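Local atomic coordinates of L-hydantoinase (PDB entry 1GKR), a protein that hydrolyses the ring of 5-substituted hydantoins as a zinc-dependent cyclic amidase, favouring aryl over alkyl substrates, with stereoselectivity that depends on the substrate. Residues 386-400 and 416-430. Numbering follows the deposited sequence.
Sequences DADLLILDLDIDTKV and GMPVTGAPVLTMVRG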
loop_
_atom_site.group_PDB
_atom_site.type_symbol
_atom_site.label_atom_id
_atom_site.label_comp_id
_atom_site.label_asym_id
_atom_site.label_seq_id
_atom_site.Cartn_x
_atom_site.Cartn_y
_atom_site.Cartn_z
ATOM N N ASP A 386 23.915 -34.266 8.950
ATOM C CA ASP A 386 23.823 -35.660 8.532
ATOM C C ASP A 386 24.291 -35.660 7.077
ATOM O O ASP A 386 23.974 -34.752 6.313
ATOM C CB ASP A 386 22.384 -36.170 8.572
ATOM C CG ASP A 386 21.860 -36.361 9.983
ATOM O OD1 ASP A 386 22.663 -36.285 10.936
ATOM O OD2 ASP A 386 20.634 -36.600 10.130
ATOM N N ALA A 387 25.057 -36.666 6.692
ATOM C CA ALA A 387 25.535 -36.741 5.321
ATOM C C ALA A 387 24.394 -37.177 4.400
ATOM O O ALA A 387 24.288 -38.354 4.050
ATOM C CB ALA A 387 26.709 -37.728 5.223
ATOM N N ASP A 388 23.527 -36.238 4.028
ATOM C CA ASP A 388 22.421 -36.556 3.129
ATOM C C ASP A 388 22.656 -35.860 1.785
ATOM O O ASP A 388 22.421 -34.665 1.665
ATOM C CB ASP A 388 21.087 -36.099 3.732
ATOM C CG ASP A 388 20.707 -36.880 4.994
ATOM O OD1 ASP A 388 21.476 -37.769 5.409
ATOM O OD2 ASP A 388 19.633 -36.607 5.584
ATOM N N LEU A 389 23.135 -36.593 0.782
ATOM C CA LEU A 389 23.380 -35.978 -0.512
ATOM C C LEU A 389 22.679 -36.670 -1.637
ATOM O O LEU A 389 22.151 -37.768 -1.509
ATOM C CB LEU A 389 24.850 -35.988 -0.944
ATOM C CG LEU A 389 26.149 -36.255 -0.202
ATOM C CD1 LEU A 389 25.951 -36.340 1.279
ATOM C CD2 LEU A 389 26.717 -37.520 -0.745
ATOM N N LEU A 390 22.765 -36.005 -2.773
ATOM C CA LEU A 390 22.223 -36.482 -4.020
ATOM C C LEU A 390 23.290 -36.130 -5.053
ATOM O O LEU A 390 23.802 -35.006 -5.070
ATOM C CB LEU A 390 20.923 -35.748 -4.385
ATOM C CG LEU A 390 19.731 -35.703 -3.419
ATOM C CD1 LEU A 390 18.514 -35.104 -4.124
ATOM C CD2 LEU A 390 19.412 -37.101 -2.952
ATOM N N ILE A 391 23.679 -37.096 -5.874
ATOM C CA ILE A 391 24.605 -36.795 -6.946
ATOM C C ILE A 391 23.609 -36.623 -8.091
ATOM O O ILE A 391 22.794 -37.504 -8.347
ATOM C CB ILE A 391 25.565 -37.955 -7.233
ATOM C CG1 ILE A 391 26.522 -38.132 -6.052
ATOM C CG2 ILE A 391 26.354 -37.667 -8.503
ATOM C CD1 ILE A 391 27.546 -39.234 -6.229
ATOM N N LEU A 392 23.637 -35.473 -8.746
ATOM C CA LEU A 392 22.705 -35.203 -9.828
ATOM C C LEU A 392 23.258 -35.486 -11.209
ATOM O O LEU A 392 24.451 -35.619 -11.396
ATOM C CB LEU A 392 22.262 -33.741 -9.774
ATOM C CG LEU A 392 21.016 -33.372 -8.972
ATOM C CD1 LEU A 392 21.002 -34.042 -7.621
ATOM C CD2 LEU A 392 20.989 -31.867 -8.829
ATOM N N ASP A 393 22.363 -35.590 -12.175
ATOM C CA ASP A 393 22.750 -35.791 -13.554
ATOM C C ASP A 393 21.751 -34.947 -14.329
ATOM O O ASP A 393 20.591 -35.342 -14.489
ATOM C CB ASP A 393 22.620 -37.255 -13.957
ATOM C CG ASP A 393 23.242 -37.540 -15.312
ATOM O OD1 ASP A 393 23.025 -36.755 -16.259
ATOM O OD2 ASP A 393 23.948 -38.560 -15.432
ATOM N N LEU A 394 22.188 -33.772 -14.777
ATOM C CA LEU A 394 21.311 -32.878 -15.519
ATOM C C LEU A 394 21.328 -33.144 -17.013
ATOM O O LEU A 394 20.828 -32.347 -17.805
ATOM C CB LEU A 394 21.676 -31.412 -15.254
ATOM C CG LEU A 394 21.381 -30.824 -13.869
ATOM C CD1 LEU A 394 20.218 -31.562 -13.214
ATOM C CD2 LEU A 394 22.596 -30.953 -13.007
ATOM N N ASP A 395 21.900 -34.269 -17.407
ATOM C CA ASP A 395 21.938 -34.590 -18.816
ATOM C C ASP A 395 21.360 -35.976 -19.093
ATOM O O ASP A 395 22.014 -36.851 -19.656
ATOM C CB ASP A 395 23.365 -34.477 -19.329
ATOM C CG ASP A 395 23.451 -34.696 -20.814
ATOM O OD1 ASP A 395 22.632 -34.100 -21.557
ATOM O OD2 ASP A 395 24.338 -35.466 -21.237
ATOM N N ILE A 396 20.109 -36.150 -18.690
ATOM C CA ILE A 396 19.381 -37.401 -18.849
ATOM C C ILE A 396 18.305 -37.207 -19.896
ATOM O O ILE A 396 17.908 -36.085 -20.206
ATOM C CB ILE A 396 18.682 -37.793 -17.526
ATOM C CG1 ILE A 396 19.720 -38.050 -16.439
ATOM C CG2 ILE A 396 17.813 -38.996 -17.725
ATOM C CD1 ILE A 396 20.779 -39.061 -16.826
ATOM N N ASP A 397 17.839 -38.313 -20.447
ATOM C CA ASP A 397 16.772 -38.279 -21.427
ATOM C C ASP A 397 15.918 -39.490 -21.133
ATOM O O ASP A 397 16.359 -40.625 -21.312
ATOM C CB ASP A 397 17.313 -38.360 -22.847
ATOM C CG ASP A 397 16.212 -38.361 -23.878
ATOM O OD1 ASP A 397 15.402 -37.405 -23.885
ATOM O OD2 ASP A 397 16.155 -39.321 -24.674
ATOM N N THR A 398 14.703 -39.244 -20.662
ATOM C CA THR A 398 13.801 -40.322 -20.314
ATOM C C THR A 398 12.405 -39.769 -20.045
ATOM O O THR A 398 12.174 -38.565 -20.177
ATOM C CB THR A 398 14.345 -41.083 -19.081
ATOM O OG1 THR A 398 13.434 -42.121 -18.716
ATOM C CG2 THR A 398 14.553 -40.141 -17.910
ATOM N N LYS A 399 11.468 -40.646 -19.695
ATOM C CA LYS A 399 10.090 -40.233 -19.413
ATOM C C LYS A 399 9.685 -40.715 -18.028
ATOM O O LYS A 399 10.249 -41.676 -17.511
ATOM C CB LYS A 399 9.106 -40.857 -20.416
ATOM C CG LYS A 399 9.399 -40.629 -21.882
ATOM C CD LYS A 399 9.207 -39.177 -22.283
ATOM C CE LYS A 399 9.314 -39.011 -23.794
ATOM N NZ LYS A 399 8.309 -39.872 -24.492
ATOM N N VAL A 400 8.710 -40.054 -17.418
ATOM C CA VAL A 400 8.240 -40.522 -16.127
ATOM C C VAL A 400 7.243 -41.634 -16.484
ATOM O O VAL A 400 6.363 -41.443 -17.333
ATOM C CB VAL A 400 7.558 -39.379 -15.300
ATOM C CG1 VAL A 400 6.834 -38.451 -16.209
ATOM C CG2 VAL A 400 6.578 -39.959 -14.292
ATOM N N GLY A 416 4.250 -40.055 -18.444
ATOM C CA GLY A 416 4.606 -39.846 -19.835
ATOM C C GLY A 416 5.475 -38.640 -20.143
ATOM O O GLY A 416 6.133 -38.590 -21.190
ATOM N N MET A 417 5.486 -37.657 -19.248
ATOM C CA MET A 417 6.289 -36.465 -19.469
ATOM C C MET A 417 7.780 -36.725 -19.436
ATOM O O MET A 417 8.262 -37.624 -18.741
ATOM C CB MET A 417 5.940 -35.405 -18.450
ATOM C CG MET A 417 4.721 -34.633 -18.820
ATOM S SD MET A 417 4.382 -33.382 -17.590
ATOM C CE MET A 417 2.550 -33.519 -17.548
ATOM N N PRO A 418 8.541 -35.941 -20.207
ATOM C CA PRO A 418 9.994 -36.094 -20.262
ATOM C C PRO A 418 10.707 -35.645 -18.996
ATOM O O PRO A 418 10.238 -34.761 -18.276
ATOM C CB PRO A 418 10.380 -35.255 -21.475
ATOM C CG PRO A 418 9.375 -34.180 -21.458
ATOM C CD PRO A 418 8.089 -34.914 -21.156
ATOM N N VAL A 419 11.846 -36.277 -18.742
ATOM C CA VAL A 419 12.682 -35.998 -17.585
ATOM C C VAL A 419 14.109 -35.834 -18.097
ATOM O O VAL A 419 14.665 -36.762 -18.682
ATOM C CB VAL A 419 12.638 -37.178 -16.603
ATOM C CG1 VAL A 419 13.593 -36.940 -15.452
ATOM C CG2 VAL A 419 11.217 -37.378 -16.112
ATOM N N THR A 420 14.706 -34.666 -17.881
ATOM C CA THR A 420 16.068 -34.428 -18.349
ATOM C C THR A 420 17.076 -34.286 -17.214
ATOM O O THR A 420 18.268 -34.104 -17.452
ATOM C CB THR A 420 16.144 -33.164 -19.230
ATOM O OG1 THR A 420 15.711 -32.021 -18.474
ATOM C CG2 THR A 420 15.273 -33.323 -20.465
ATOM N N GLY A 421 16.606 -34.363 -15.977
ATOM C CA GLY A 421 17.516 -34.246 -14.855
ATOM C C GLY A 421 16.966 -35.035 -13.690
ATOM O O GLY A 421 15.753 -35.086 -13.505
ATOM N N ALA A 422 17.836 -35.663 -12.907
ATOM C CA ALA A 422 17.362 -36.439 -11.775
ATOM C C ALA A 422 18.479 -36.897 -10.869
ATOM O O ALA A 422 19.640 -36.954 -11.276
ATOM C CB ALA A 422 16.593 -37.645 -12.271
ATOM N N PRO A 423 18.153 -37.205 -9.612
ATOM C CA PRO A 423 19.224 -37.667 -8.728
ATOM C C PRO A 423 19.551 -39.086 -9.184
ATOM O O PRO A 423 18.639 -39.844 -9.497
ATOM C CB PRO A 423 18.575 -37.633 -7.346
ATOM C CG PRO A 423 17.114 -37.885 -7.646
ATOM C CD PRO A 423 16.864 -37.092 -8.907
ATOM N N VAL A 424 20.831 -39.442 -9.238
ATOM C CA VAL A 424 21.244 -40.778 -9.671
ATOM C C VAL A 424 21.872 -41.564 -8.525
ATOM O O VAL A 424 22.282 -42.706 -8.691
ATOM C CB VAL A 424 22.281 -40.708 -10.829
ATOM C CG1 VAL A 424 21.713 -39.921 -11.993
ATOM C CG2 VAL A 424 23.567 -40.056 -10.338
ATOM N N LEU A 425 21.958 -40.939 -7.364
ATOM C CA LEU A 425 22.531 -41.571 -6.181
ATOM C C LEU A 425 21.953 -40.749 -5.049
ATOM O O LEU A 425 21.933 -39.521 -5.106
ATOM C CB LEU A 425 24.060 -41.436 -6.183
ATOM C CG LEU A 425 25.023 -41.953 -5.089
ATOM C CD1 LEU A 425 24.635 -41.470 -3.710
ATOM C CD2 LEU A 425 25.050 -43.446 -5.118
ATOM N N THR A 426 21.439 -41.414 -4.033
ATOM C CA THR A 426 20.915 -40.670 -2.919
ATOM C C THR A 426 21.335 -41.391 -1.662
ATOM O O THR A 426 21.189 -42.613 -1.562
ATOM C CB THR A 426 19.364 -40.496 -3.006
ATOM O OG1 THR A 426 18.760 -40.929 -1.785
ATOM C CG2 THR A 426 18.790 -41.242 -4.178
ATOM N N MET A 427 21.923 -40.648 -0.730
ATOM C CA MET A 427 22.345 -41.253 0.515
ATOM C C MET A 427 21.867 -40.465 1.709
ATOM O O MET A 427 21.749 -39.231 1.654
ATOM C CB MET A 427 23.873 -41.397 0.588
ATOM C CG MET A 427 24.678 -40.120 0.787
ATOM S SD MET A 427 26.338 -40.430 1.538
ATOM C CE MET A 427 27.221 -41.183 0.209
ATOM N N VAL A 428 21.545 -41.185 2.779
ATOM C CA VAL A 428 21.137 -40.518 3.998
ATOM C C VAL A 428 22.037 -41.039 5.106
ATOM O O VAL A 428 22.308 -42.244 5.189
ATOM C CB VAL A 428 19.616 -40.710 4.327
ATOM C CG1 VAL A 428 18.946 -41.447 3.218
ATOM C CG2 VAL A 428 19.431 -41.380 5.678
ATOM N N ARG A 429 22.529 -40.106 5.923
ATOM C CA ARG A 429 23.425 -40.408 7.024
ATOM C C ARG A 429 24.604 -41.294 6.609
ATOM O O ARG A 429 24.949 -42.281 7.271
ATOM C CB ARG A 429 22.642 -41.020 8.182
ATOM C CG ARG A 429 21.860 -39.980 8.948
ATOM C CD ARG A 429 20.970 -40.585 10.020
ATOM N NE ARG A 429 19.869 -41.348 9.444
ATOM C CZ ARG A 429 19.852 -42.670 9.331
ATOM N NH1 ARG A 429 20.879 -43.385 9.760
ATOM N NH2 ARG A 429 18.811 -43.279 8.775
ATOM N N GLY A 430 25.218 -40.926 5.492
ATOM C CA GLY A 430 26.372 -41.658 5.022
ATOM C C GLY A 430 26.161 -42.990 4.327
ATOM O O GLY A 430 27.147 -43.631 3.961
#
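Strands 389-393 and 425-428 run antiparallel, their axes 4.8 Å apart at 172°, and a second short pairing, T398 with V419, follows after the register slips by two residues between D393 and T398. The pairing belongs to the β-sandwich-type domain that accompanies the TIM barrel in hydantoinases: 389-393 lies between 51-62 and 425-428, and 431-435 follows on the far side of 425-428. A classic β bulge marks the corner at V424, where V424 and L425 both face I391: I391 N gives to L425 O, and V424 N meets I391 O almost head-on at 2.9 Å. On one side of the paired strands L390 lies alongside T426, its CD2 3.4 Å from T426 CB, and its CD1 reaches P423 CB; L342 of helix 341-350 also packs on L390. On the other side I391 holds CG1 beside its own backbone N (chi1 -68°), which carries CD1 obliquely across L425 to 3.9 Å from CG, and L389 CD2 meets M427 CG. At the end of the pairing D388 turns its carboxylate onto the opposite backbone, OD1 accepting from R429 N at 2.6 Å nearly along the C-O axis, while OD2 forms a salt bridge with K378, which D386 shares. With an alanine here, R429 N is likely to lose its acceptor and K378 one of its two carboxylates. R429 runs its CG and CD beside the D386 carboxylate and takes its guanidinium to a salt bridge with D120. Where strand 389-393 ends, D393 OD1 accepts from D395 N in an Asx turn, and at the far end V400 N reaches M417 O at 2.8 Å while V400 O accepts from G416 N.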